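Local coordinates for thrombospondin related anonymous protein (Plasmodium falciparum, PDB 4F1J), which probably acts as a membrane-anchored adhesin of the malaria parasite, seen here as its magnesium-loaded von Willebrand factor A domain, at residues K172-A177 / M192-V197; M34-Q39 / N186-F191; H104-I109 / N140-K145; R108-R111 / N115-V118. All blocks are in the same frame, centred on the assembly; numbering follows the deposited sequence.

Interaction 1 of 4, residues K172-A177 / M192-V197; sequences KCNLYA and MKAVCV. With EDO (1,2-ethanediol), chain L.
L175 holds CG beside its backbone N (chi1 -67°) and V195 holds CG1 anti to its own (chi1 169°), and this pair of torsions points a methyl from each at the other. The branch of L175 that does the touching is CD2, 4.1 Å from V195 CG1, and the two side chains run nearly perpendicular. They therefore share one short apolar patch instead of lying alongside each other.

The rest of the contact is made by backbone against side chain. The carbonyl of N174 faces the helix, with its O 3.7 Å from A194 CB and 3.8 Å from V195 CG2. No hydrogen bond crosses between the segments, and within this contact the oxygen meets only alkyl groups. The loop reaches the helix as a type I beta turn from C173 to Y176, closed by Y176 N to C173 O at 3.1 Å. The turn also sets two successive N-H groups toward an ethanediol molecule, probably from the crystallisation liquor. N174 N reaches its O1 over 2.9 Å in a nearly straight bond (177°), and L175 N reaches its O2 over 3.0 Å.

Each segment carries one half of a disulfide: C173 with C166, C196 with C4. Behind the patch, A147 of strand 145-151 touches both L175 and V195. The arrangement belongs to the alpha/beta Rossmann-type fold of von Willebrand factor A domains, with the turn leading into edge strand 176-179 laid against the C-terminal helix 184-200.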
loop_
_atom_site.group_PDB
_atom_site.type_symbol
_atom_site.label_atom_id
_atom_site.label_comp_id
_atom_site.label_asym_id
_atom_site.label_seq_id
_atom_site.Cartn_x
_atom_site.Cartn_y
_atom_site.Cartn_z
ATOM N N LYS A 172 11.607 16.573 -5.357
ATOM C CA LYS A 172 11.553 15.123 -5.531
ATOM C C LYS A 172 10.733 14.539 -4.411
ATOM O O LYS A 172 10.865 14.958 -3.249
ATOM C CB LYS A 172 12.951 14.497 -5.505
ATOM N N CYS A 173 9.856 13.606 -4.753
ATOM C CA CYS A 173 9.075 12.929 -3.734
ATOM C C CYS A 173 9.246 11.438 -3.924
ATOM O O CYS A 173 8.495 10.814 -4.678
ATOM C CB CYS A 173 7.608 13.337 -3.817
ATOM S SG CYS A 173 6.644 12.646 -2.483
ATOM N N ASN A 174 10.234 10.871 -3.229
ATOM C CA ASN A 174 10.578 9.464 -3.401
ATOM C C ASN A 174 9.492 8.503 -2.912
ATOM O O ASN A 174 9.421 7.376 -3.365
ATOM C CB ASN A 174 11.937 9.157 -2.778
ATOM C CG ASN A 174 13.079 9.793 -3.572
ATOM O OD1 ASN A 174 13.074 9.752 -4.800
ATOM N ND2 ASN A 174 14.031 10.409 -2.879
ATOM N N LEU A 175 8.615 8.980 -2.034
ATOM C CA LEU A 175 7.508 8.168 -1.513
ATOM C C LEU A 175 6.233 8.244 -2.354
ATOM O O LEU A 175 5.205 7.736 -1.930
ATOM C CB LEU A 175 7.184 8.568 -0.072
ATOM C CG LEU A 175 8.300 8.237 0.936
ATOM C CD1 LEU A 175 7.895 8.716 2.315
ATOM C CD2 LEU A 175 8.604 6.750 0.958
ATOM N N TYR A 176 6.324 8.840 -3.540
ATOM C CA TYR A 176 5.187 8.949 -4.425
ATOM C C TYR A 176 5.551 8.618 -5.877
ATOM O O TYR A 176 6.577 9.052 -6.378
ATOM C CB TYR A 176 4.564 10.349 -4.340
ATOM C CG TYR A 176 3.383 10.483 -5.265
ATOM C CD1 TYR A 176 2.253 9.695 -5.088
ATOM C CD2 TYR A 176 3.402 11.356 -6.357
ATOM C CE1 TYR A 176 1.167 9.762 -5.967
ATOM C CE2 TYR A 176 2.310 11.458 -7.216
ATOM C CZ TYR A 176 1.198 10.662 -7.025
ATOM O OH TYR A 176 0.109 10.762 -7.877
ATOM N N ALA A 177 4.694 7.861 -6.546
ATOM C CA ALA A 177 4.748 7.720 -7.991
ATOM C C ALA A 177 3.337 7.541 -8.496
ATOM O O ALA A 177 2.424 7.187 -7.734
ATOM C CB ALA A 177 5.650 6.530 -8.389
ATOM N N MET A 192 9.260 1.071 -5.774
ATOM C CA MET A 192 9.570 0.318 -4.563
ATOM C C MET A 192 11.062 0.457 -4.202
ATOM O O MET A 192 11.431 0.519 -3.022
ATOM C CB MET A 192 9.204 -1.155 -4.734
ATOM C CG MET A 192 7.738 -1.448 -4.741
ATOM S SD MET A 192 6.775 -0.688 -3.394
ATOM C CE MET A 192 7.340 -1.663 -2.008
ATOM N N LYS A 193 11.911 0.546 -5.219
ATOM C CA LYS A 193 13.332 0.809 -4.971
ATOM C C LYS A 193 13.532 2.127 -4.244
ATOM O O LYS A 193 14.229 2.170 -3.214
ATOM C CB LYS A 193 14.141 0.780 -6.264
ATOM C CG LYS A 193 15.644 0.838 -6.005
ATOM C CD LYS A 193 16.427 0.845 -7.301
ATOM C CE LYS A 193 17.923 0.736 -7.040
ATOM N NZ LYS A 193 18.617 0.351 -8.321
ATOM N N ALA A 194 12.870 3.176 -4.726
ATOM C CA ALA A 194 12.949 4.525 -4.143
ATOM C C ALA A 194 12.381 4.559 -2.734
ATOM O O ALA A 194 12.965 5.145 -1.834
ATOM C CB ALA A 194 12.221 5.512 -5.007
ATOM N N VAL A 195 11.208 3.959 -2.562
ATOM C CA VAL A 195 10.571 3.856 -1.264
ATOM C C VAL A 195 11.478 3.196 -0.257
ATOM O O VAL A 195 11.646 3.703 0.843
ATOM C CB VAL A 195 9.231 3.079 -1.364
ATOM C CG1 VAL A 195 8.679 2.735 0.023
ATOM C CG2 VAL A 195 8.236 3.950 -2.126
ATOM N N CYS A 196 12.075 2.064 -0.628
ATOM C CA CYS A 196 12.871 1.314 0.332
ATOM C C CYS A 196 14.193 2.004 0.674
ATOM O O CYS A 196 14.621 1.933 1.818
ATOM C CB CYS A 196 13.053 -0.128 -0.122
ATOM S SG CYS A 196 11.425 -0.950 0.134
ATOM N N VAL A 197 14.776 2.714 -0.295
ATOM C CA VAL A 197 15.898 3.624 0.003
ATOM C C VAL A 197 15.543 4.695 1.054
ATOM O O VAL A 197 16.327 4.926 1.988
ATOM C CB VAL A 197 16.441 4.284 -1.282
ATOM C CG1 VAL A 197 17.373 5.446 -0.946
ATOM C CG2 VAL A 197 17.135 3.255 -2.145
HETATM C C1 EDO L . 11.898 11.780 -0.186
HETATM O O1 EDO L . 11.796 12.536 -1.396
HETATM C C2 EDO L . 10.586 11.666 0.587
HETATM O O2 EDO L . 9.497 11.154 -0.193
#

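Interaction 2 of 4, residues M34-Q39 / N186-F191; sequences MKLIQQ and NVIGPF
K35 lays its methylene chain over CG2 of I188. The approach is closest at K35 CG, 3.6 Å from I188 CG2, and K35 CD follows at 3.8 Å from the same methyl. The lysine is extended beyond CG, and the two side chains lie antiparallel, side by side, so the methyl is met by a run of carbons and not by a single atom. The ammonium group travels on to a hydrogen bond with the carbonyl O of K185, in the first turn of helix 184-200.

The other branch of I188 serves L36. Its CG1 lies 4.0 Å from L36 CB and its CD1 4.0 Å from L36 CD1, the leucine standing roughly square to the isoleucine. I188 is thus forked between two successive residues of helix 22-38, while F149 of strand 145-151 touches it from the sheet.

Q39 turns back on itself through a bend at chi2 (-49°). This brings NE2 to K35 O, 3.0 Å away with an N-H...O angle of 160°; the acceptor lies near the amide plane. OE1 of the same amide sits 4.0 Å from CA of G189, where helix 184-200 has no side chain to interpose. The helix kinks here: the nitrogen of P190 has no hydrogen to give, and G189 N also misses its helical bond.

The segments themselves meet by van der Waals packing alone; the bond from K35 to K185 ties the two helices together beside it, whereas that of Q39 stays internal to its own segment.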
loop_
_atom_site.group_PDB
_atom_site.type_symbol
_atom_site.label_atom_id
_atom_site.label_comp_id
_atom_site.label_asym_id
_atom_site.label_seq_id
_atom_site.Cartn_x
_atom_site.Cartn_y
_atom_site.Cartn_z
ATOM N N MET A 34 0.945 -8.210 -7.234
ATOM C CA MET A 34 1.879 -9.335 -7.356
ATOM C C MET A 34 3.339 -8.919 -7.605
ATOM O O MET A 34 4.265 -9.411 -6.909
ATOM C CB MET A 34 1.366 -10.333 -8.404
ATOM C CG MET A 34 0.131 -11.024 -7.911
ATOM S SD MET A 34 -0.587 -12.176 -9.101
ATOM C CE MET A 34 0.488 -13.583 -8.851
ATOM N N LYS A 35 3.551 -8.040 -8.579
ATOM C CA LYS A 35 4.872 -7.528 -8.894
ATOM C C LYS A 35 5.446 -6.714 -7.721
ATOM O O LYS A 35 6.630 -6.752 -7.466
ATOM C CB LYS A 35 4.846 -6.684 -10.182
ATOM C CG LYS A 35 6.238 -6.315 -10.686
ATOM C CD LYS A 35 6.275 -6.004 -12.139
ATOM C CE LYS A 35 7.704 -5.630 -12.584
ATOM N NZ LYS A 35 7.811 -5.338 -14.046
ATOM N N LEU A 36 4.607 -5.994 -6.992
ATOM C CA LEU A 36 5.079 -5.235 -5.837
ATOM C C LEU A 36 5.674 -6.200 -4.817
ATOM O O LEU A 36 6.811 -5.999 -4.330
ATOM C CB LEU A 36 3.905 -4.451 -5.233
ATOM C CG LEU A 36 4.161 -3.612 -3.970
ATOM C CD1 LEU A 36 3.026 -2.591 -3.892
ATOM C CD2 LEU A 36 4.263 -4.376 -2.624
ATOM N N ILE A 37 4.933 -7.265 -4.536
ATOM C CA ILE A 37 5.365 -8.297 -3.594
ATOM C C ILE A 37 6.648 -8.964 -4.061
ATOM O O ILE A 37 7.528 -9.270 -3.252
ATOM C CB ILE A 37 4.236 -9.293 -3.320
ATOM C CG1 ILE A 37 3.181 -8.583 -2.457
ATOM C CG2 ILE A 37 4.767 -10.611 -2.671
ATOM C CD1 ILE A 37 1.836 -9.265 -2.389
ATOM N N GLN A 38 6.806 -9.106 -5.373
ATOM C CA GLN A 38 8.078 -9.614 -5.905
ATOM C C GLN A 38 9.301 -8.711 -5.637
ATOM O O GLN A 38 10.427 -9.176 -5.756
ATOM C CB GLN A 38 7.961 -9.885 -7.391
ATOM C CG GLN A 38 7.076 -11.052 -7.663
ATOM C CD GLN A 38 6.871 -11.288 -9.126
ATOM O OE1 GLN A 38 6.709 -10.346 -9.902
ATOM N NE2 GLN A 38 6.869 -12.561 -9.521
ATOM N N GLN A 39 9.078 -7.442 -5.271
ATOM C CA GLN A 39 10.151 -6.533 -4.936
ATOM C C GLN A 39 10.618 -6.683 -3.497
ATOM O O GLN A 39 11.529 -5.983 -3.106
ATOM C CB GLN A 39 9.726 -5.072 -5.129
ATOM C CG GLN A 39 9.121 -4.744 -6.518
ATOM C CD GLN A 39 9.969 -5.257 -7.659
ATOM O OE1 GLN A 39 11.161 -4.919 -7.767
ATOM N NE2 GLN A 39 9.369 -6.060 -8.530
ATOM N N ASN A 186 5.586 -1.279 -15.160
ATOM C CA ASN A 186 6.868 -0.621 -15.462
ATOM C C ASN A 186 7.279 0.446 -14.459
ATOM O O ASN A 186 8.439 0.864 -14.436
ATOM C CB ASN A 186 6.807 0.009 -16.842
ATOM C CG ASN A 186 6.476 -0.997 -17.922
ATOM O OD1 ASN A 186 5.586 -0.762 -18.751
ATOM N ND2 ASN A 186 7.187 -2.125 -17.925
ATOM N N VAL A 187 6.338 0.897 -13.640
ATOM C CA VAL A 187 6.592 1.994 -12.690
ATOM C C VAL A 187 6.833 1.436 -11.275
ATOM O O VAL A 187 7.550 2.044 -10.488
ATOM C CB VAL A 187 5.441 3.041 -12.701
ATOM C CG1 VAL A 187 5.765 4.217 -11.739
ATOM C CG2 VAL A 187 5.218 3.573 -14.124
ATOM N N ILE A 188 6.305 0.247 -10.997
ATOM C CA ILE A 188 6.282 -0.287 -9.619
ATOM C C ILE A 188 7.679 -0.640 -9.091
ATOM O O ILE A 188 7.987 -0.390 -7.930
ATOM C CB ILE A 188 5.302 -1.502 -9.487
ATOM C CG1 ILE A 188 5.064 -1.881 -8.008
ATOM C CG2 ILE A 188 5.819 -2.718 -10.259
ATOM C CD1 ILE A 188 4.436 -0.804 -7.163
ATOM N N GLY A 189 8.538 -1.187 -9.949
ATOM C CA GLY A 189 9.914 -1.513 -9.530
ATOM C C GLY A 189 10.719 -0.307 -9.076
ATOM O O GLY A 189 11.184 -0.270 -7.938
ATOM N N PRO A 190 10.894 0.703 -9.960
ATOM C CA PRO A 190 11.554 1.946 -9.574
ATOM C C PRO A 190 10.926 2.615 -8.343
ATOM O O PRO A 190 11.635 3.135 -7.484
ATOM C CB PRO A 190 11.384 2.809 -10.821
ATOM C CG PRO A 190 11.368 1.816 -11.943
ATOM C CD PRO A 190 10.552 0.696 -11.400
ATOM N N PHE A 191 9.600 2.575 -8.250
ATOM C CA PHE A 191 8.908 3.115 -7.077
ATOM C C PHE A 191 9.340 2.396 -5.788
ATOM O O PHE A 191 9.734 3.040 -4.812
ATOM C CB PHE A 191 7.386 3.055 -7.292
ATOM C CG PHE A 191 6.565 3.350 -6.050
ATOM C CD1 PHE A 191 6.455 4.650 -5.538
ATOM C CD2 PHE A 191 5.870 2.341 -5.424
ATOM C CE1 PHE A 191 5.680 4.910 -4.402
ATOM C CE2 PHE A 191 5.093 2.606 -4.287
ATOM C CZ PHE A 191 4.997 3.893 -3.799
#

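Interaction 3 of 4, residues H104-I109 / N140-K145; sequences HLNDRI and NDRGVK. With SO4 (sulfate ion), chain F.
The CA atoms of L105 and R142 stand 7.9 Å apart where two helices of the von Willebrand factor A fold, 94-106 and 129-141, both finish in Schellman motifs. R108 takes phi 55° with I109 N bonded to H104 O and R108 N to L105 O; G143 takes phi 88° with V144 N returning to L139 O and G143 N to N140 O.

Between these helix ends, L105 is the apolar centre. Its CD1 is 3.4 Å from V144 CG2, tighter than methyl groups usually pack, and L139 and Q116 border the same pair. R142 passes alongside in the opposite direction, its CD 3.8 Å from L105 CB, so that the aliphatic part of the arginine extends the hydrophobic surface outward.

Extended from CG to NE, the R142 chain carries its guanidinium over the backbone N of N106. That nitrogen lies over one face of the group, 3.9 Å from R142 CZ, and L105 O is 3.4 Å from R142 NH1. The ND2 end of the N106 amide donates to D107 OD1 over 3.0 Å, while its OD1 end stays on the arginine side.

The guanidinium edge is given to a sulfate ion, probably from the crystallisation liquor, whose sulfur lies in the guanidinium plane. Two nitrogens, NE and NH2, hold it through three bonds, one of them weak. R142 NH2 reaches sulfate O2 at 3.2 Å and O3 more weakly, while R142 NE donates to sulfate O1 over 3.2 Å in a bond close to straight, at 166°.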
loop_
_atom_site.group_PDB
_atom_site.type_symbol
_atom_site.label_atom_id
_atom_site.label_comp_id
_atom_site.label_asym_id
_atom_site.label_seq_id
_atom_site.Cartn_x
_atom_site.Cartn_y
_atom_site.Cartn_z
ATOM N N HIS A 104 -2.997 -2.183 14.640
ATOM C CA HIS A 104 -1.826 -3.050 14.836
ATOM C C HIS A 104 -0.839 -2.394 15.797
ATOM O O HIS A 104 -0.292 -3.054 16.693
ATOM C CB HIS A 104 -1.096 -3.363 13.521
ATOM C CG HIS A 104 -1.825 -4.323 12.632
ATOM N ND1 HIS A 104 -2.978 -3.988 11.959
ATOM C CD2 HIS A 104 -1.558 -5.612 12.300
ATOM C CE1 HIS A 104 -3.388 -5.028 11.247
ATOM N NE2 HIS A 104 -2.541 -6.027 11.429
ATOM N N LEU A 105 -0.594 -1.102 15.611
ATOM C CA LEU A 105 0.401 -0.388 16.424
ATOM C C LEU A 105 -0.125 -0.257 17.841
ATOM O O LEU A 105 0.603 -0.540 18.807
ATOM C CB LEU A 105 0.718 0.987 15.832
ATOM C CG LEU A 105 1.165 0.941 14.359
ATOM C CD1 LEU A 105 1.505 2.326 13.796
ATOM C CD2 LEU A 105 2.324 -0.014 14.187
ATOM N N ASN A 106 -1.374 0.175 17.973
ATOM C CA ASN A 106 -2.020 0.229 19.297
ATOM C C ASN A 106 -1.876 -1.059 20.104
ATOM O O ASN A 106 -1.507 -1.055 21.311
ATOM C CB ASN A 106 -3.504 0.550 19.149
ATOM C CG ASN A 106 -4.150 0.810 20.480
ATOM O OD1 ASN A 106 -3.974 1.886 21.040
ATOM N ND2 ASN A 106 -4.858 -0.194 21.023
ATOM N N ASP A 107 -2.178 -2.174 19.434
ATOM C CA ASP A 107 -2.143 -3.495 20.037
ATOM C C ASP A 107 -0.754 -4.163 20.110
ATOM O O ASP A 107 -0.642 -5.284 20.605
ATOM C CB ASP A 107 -3.113 -4.427 19.297
ATOM C CG ASP A 107 -4.573 -4.019 19.465
ATOM O OD1 ASP A 107 -4.865 -3.022 20.160
ATOM O OD2 ASP A 107 -5.434 -4.724 18.905
ATOM N N ARG A 108 0.275 -3.453 19.653
ATOM C CA ARG A 108 1.660 -3.907 19.634
ATOM C C ARG A 108 1.811 -5.237 18.887
ATOM O O ARG A 108 2.570 -6.134 19.262
ATOM C CB ARG A 108 2.246 -3.949 21.043
ATOM C CG ARG A 108 3.766 -3.736 21.068
ATOM C CD ARG A 108 4.304 -3.605 22.489
ATOM N NE ARG A 108 3.485 -2.595 23.139
ATOM C CZ ARG A 108 3.727 -1.284 23.102
ATOM N NH1 ARG A 108 2.866 -0.466 23.671
ATOM N NH2 ARG A 108 4.823 -0.801 22.554
ATOM N N ILE A 109 1.109 -5.319 17.772
ATOM C CA ILE A 109 1.247 -6.461 16.886
ATOM C C ILE A 109 2.512 -6.345 16.041
ATOM O O ILE A 109 3.144 -7.357 15.700
ATOM C CB ILE A 109 0.014 -6.590 15.959
ATOM C CG1 ILE A 109 -1.292 -6.659 16.763
ATOM C CG2 ILE A 109 0.131 -7.851 15.051
ATOM C CD1 ILE A 109 -1.349 -7.730 17.775
ATOM N N ASN A 140 2.198 8.745 11.522
ATOM C CA ASN A 140 3.493 9.421 11.477
ATOM C C ASN A 140 4.080 9.610 12.890
ATOM O O ASN A 140 5.297 9.425 13.110
ATOM C CB ASN A 140 3.375 10.798 10.788
ATOM C CG ASN A 140 3.150 10.710 9.277
ATOM O OD1 ASN A 140 3.470 9.703 8.605
ATOM N ND2 ASN A 140 2.569 11.772 8.732
ATOM N N ASP A 141 3.211 9.937 13.848
ATOM C CA ASP A 141 3.655 10.165 15.244
ATOM C C ASP A 141 4.210 8.873 15.873
ATOM O O ASP A 141 5.031 8.893 16.792
ATOM C CB ASP A 141 2.508 10.701 16.094
ATOM C CG ASP A 141 2.241 12.178 15.892
ATOM O OD1 ASP A 141 3.000 12.886 15.184
ATOM O OD2 ASP A 141 1.228 12.610 16.471
ATOM N N ARG A 142 3.738 7.740 15.367
ATOM C CA ARG A 142 4.239 6.442 15.757
ATOM C C ARG A 142 5.374 5.953 14.841
ATOM O O ARG A 142 5.719 4.777 14.888
ATOM C CB ARG A 142 3.081 5.440 15.790
ATOM C CG ARG A 142 2.117 5.615 16.978
ATOM C CD ARG A 142 0.904 4.694 16.806
ATOM N NE ARG A 142 -0.028 4.645 17.929
ATOM C CZ ARG A 142 -0.014 3.732 18.901
ATOM N NH1 ARG A 142 0.935 2.795 18.958
ATOM N NH2 ARG A 142 -0.933 3.788 19.854
ATOM N N GLY A 143 5.961 6.833 14.018
ATOM C CA GLY A 143 7.161 6.516 13.259
ATOM C C GLY A 143 6.900 5.888 11.899
ATOM O O GLY A 143 7.835 5.467 11.199
ATOM N N VAL A 144 5.631 5.839 11.512
ATOM C CA VAL A 144 5.248 5.182 10.263
ATOM C C VAL A 144 5.516 6.085 9.057
ATOM O O VAL A 144 5.153 7.271 9.061
ATOM C CB VAL A 144 3.762 4.786 10.282
ATOM C CG1 VAL A 144 3.363 4.184 8.904
ATOM C CG2 VAL A 144 3.451 3.806 11.455
ATOM N N LYS A 145 6.181 5.527 8.041
ATOM C CA LYS A 145 6.338 6.187 6.771
ATOM C C LYS A 145 5.217 5.700 5.839
ATOM O O LYS A 145 4.830 4.537 5.900
ATOM C CB LYS A 145 7.711 5.907 6.165
ATOM C CG LYS A 145 8.802 6.717 6.843
ATOM C CD LYS A 145 10.121 6.726 6.100
ATOM C CE LYS A 145 11.103 7.705 6.781
ATOM N NZ LYS A 145 12.555 7.435 6.501
HETATM S S SO4 F . -2.987 6.711 18.739
HETATM O O1 SO4 F . -2.146 6.950 17.574
HETATM O O2 SO4 F . -3.454 5.327 18.751
HETATM O O3 SO4 F . -2.236 6.957 19.960
HETATM O O4 SO4 F . -4.113 7.639 18.709
#

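Interaction 4 of 4, residues R108-R111 / N115-V118; sequences RINR and NQLV
Van der Waals contact comes first: N110 sets CB against the amide of Q116, with N110 CB 3.4 Å from Q116 OE1. A bend at chi2 (-69°) swings the amide of Q116 back to meet that carbon, and the two side chains approach almost crosswise. Their amide planes are 74° apart.

Polar proximity without bonding is the second kind. N110 ND2 and Q116 NE2 approach to 3.4 Å, but both are donors. Q116 NE2 is also 3.1 Å from R111 O, at an angle too poor for a hydrogen bond. That carbonyl instead accepts a weak bond of 3.3 Å from N110 ND2.

The clear hydrogen bonds, and the ion pair of R111, lead to partners outside the two segments. Q116 OE1 is bonded to Y11 OH, and Q116 NE2 donates to D9 OD2 and A114 O. R111 forms a salt bridge through NE to D9 OD1, so one carboxylate of strand 8-15 is shared by the loop and strand 115-122.

With its amide fixed by these outside partners, Q116 offers N110 a surface to pack on, and D9, bonded to both R111 and Q116, links the loop to the strand where the segments make no direct hydrogen bond.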
loop_
_atom_site.group_PDB
_atom_site.type_symbol
_atom_site.label_atom_id
_atom_site.label_comp_id
_atom_site.label_asym_id
_atom_site.label_seq_id
_atom_site.Cartn_x
_atom_site.Cartn_y
_atom_site.Cartn_z
ATOM N N ARG A 108 0.275 -3.453 19.653
ATOM C CA ARG A 108 1.660 -3.907 19.634
ATOM C C ARG A 108 1.811 -5.237 18.887
ATOM O O ARG A 108 2.570 -6.134 19.262
ATOM C CB ARG A 108 2.246 -3.949 21.043
ATOM C CG ARG A 108 3.766 -3.736 21.068
ATOM C CD ARG A 108 4.304 -3.605 22.489
ATOM N NE ARG A 108 3.485 -2.595 23.139
ATOM C CZ ARG A 108 3.727 -1.284 23.102
ATOM N NH1 ARG A 108 2.866 -0.466 23.671
ATOM N NH2 ARG A 108 4.823 -0.801 22.554
ATOM N N ILE A 109 1.109 -5.319 17.772
ATOM C CA ILE A 109 1.247 -6.461 16.886
ATOM C C ILE A 109 2.512 -6.345 16.041
ATOM O O ILE A 109 3.144 -7.357 15.700
ATOM C CB ILE A 109 0.014 -6.590 15.959
ATOM C CG1 ILE A 109 -1.292 -6.659 16.763
ATOM C CG2 ILE A 109 0.131 -7.851 15.051
ATOM C CD1 ILE A 109 -1.349 -7.730 17.775
ATOM N N ASN A 110 2.871 -5.123 15.670
ATOM C CA ASN A 110 4.057 -4.886 14.873
ATOM C C ASN A 110 5.329 -5.265 15.639
ATOM O O ASN A 110 5.323 -5.252 16.889
ATOM C CB ASN A 110 4.120 -3.404 14.474
ATOM C CG ASN A 110 4.305 -2.506 15.657
ATOM O OD1 ASN A 110 3.434 -2.454 16.530
ATOM N ND2 ASN A 110 5.448 -1.830 15.737
ATOM N N ARG A 111 6.395 -5.591 14.901
ATOM C CA ARG A 111 7.738 -5.649 15.478
ATOM C C ARG A 111 8.184 -4.236 15.852
ATOM O O ARG A 111 8.300 -3.365 14.997
ATOM C CB ARG A 111 8.737 -6.279 14.499
ATOM C CG ARG A 111 8.483 -7.730 14.221
ATOM C CD ARG A 111 9.434 -8.242 13.147
ATOM N NE ARG A 111 9.168 -7.631 11.858
ATOM C CZ ARG A 111 9.945 -7.727 10.790
ATOM N NH1 ARG A 111 11.073 -8.464 10.807
ATOM N NH2 ARG A 111 9.586 -7.111 9.695
ATOM N N ASN A 115 11.180 -1.081 10.994
ATOM C CA ASN A 115 10.657 0.093 10.322
ATOM C C ASN A 115 9.195 -0.212 9.972
ATOM O O ASN A 115 8.860 -1.359 9.691
ATOM C CB ASN A 115 11.413 0.398 9.024
ATOM C CG ASN A 115 12.846 0.844 9.252
ATOM O OD1 ASN A 115 13.106 1.701 10.087
ATOM N ND2 ASN A 115 13.788 0.269 8.482
ATOM N N GLN A 116 8.335 0.792 10.076
ATOM C CA GLN A 116 6.915 0.630 9.758
ATOM C C GLN A 116 6.611 1.446 8.511
ATOM O O GLN A 116 6.831 2.664 8.493
ATOM C CB GLN A 116 6.041 1.097 10.923
ATOM C CG GLN A 116 6.357 0.418 12.254
ATOM C CD GLN A 116 5.974 -1.035 12.243
ATOM O OE1 GLN A 116 4.850 -1.358 11.903
ATOM N NE2 GLN A 116 6.901 -1.933 12.620
ATOM N N LEU A 117 6.136 0.759 7.469
ATOM C CA LEU A 117 5.901 1.351 6.148
ATOM C C LEU A 117 4.509 0.981 5.662
ATOM O O LEU A 117 4.160 -0.192 5.611
ATOM C CB LEU A 117 6.932 0.844 5.128
ATOM C CG LEU A 117 6.726 1.200 3.659
ATOM C CD1 LEU A 117 6.749 2.743 3.409
ATOM C CD2 LEU A 117 7.777 0.469 2.793
ATOM N N VAL A 118 3.745 1.987 5.254
ATOM C CA VAL A 118 2.463 1.792 4.603
ATOM C C VAL A 118 2.662 2.072 3.113
ATOM O O VAL A 118 3.260 3.083 2.733
ATOM C CB VAL A 118 1.372 2.751 5.188
ATOM C CG1 VAL A 118 0.100 2.778 4.301
ATOM C CG2 VAL A 118 0.972 2.368 6.583
#

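From the N terminus, segment 34-39 on helix 22-38 opens interaction 2, which closes only at 186-191 on helix 184-200. Interactions 3 and 4 both fall within that long span and start from overlapping segments: 4 closes first, at 115-118, and 3 at 140-145. There K145 pairs through its backbone with Q116 and V118, joining neighbouring parallel strands. Interaction 1 opens at 172-177, before interaction 2 has closed, and ends at 192-197, so the two cross and share helix 184-200; A177 packs on F191, and M192 on L36. V195 of interaction 1 meets L117 of interaction 4, linking this helix to the central sheet. Interactions 2 and 3 lie on opposite sides of the chain's centre.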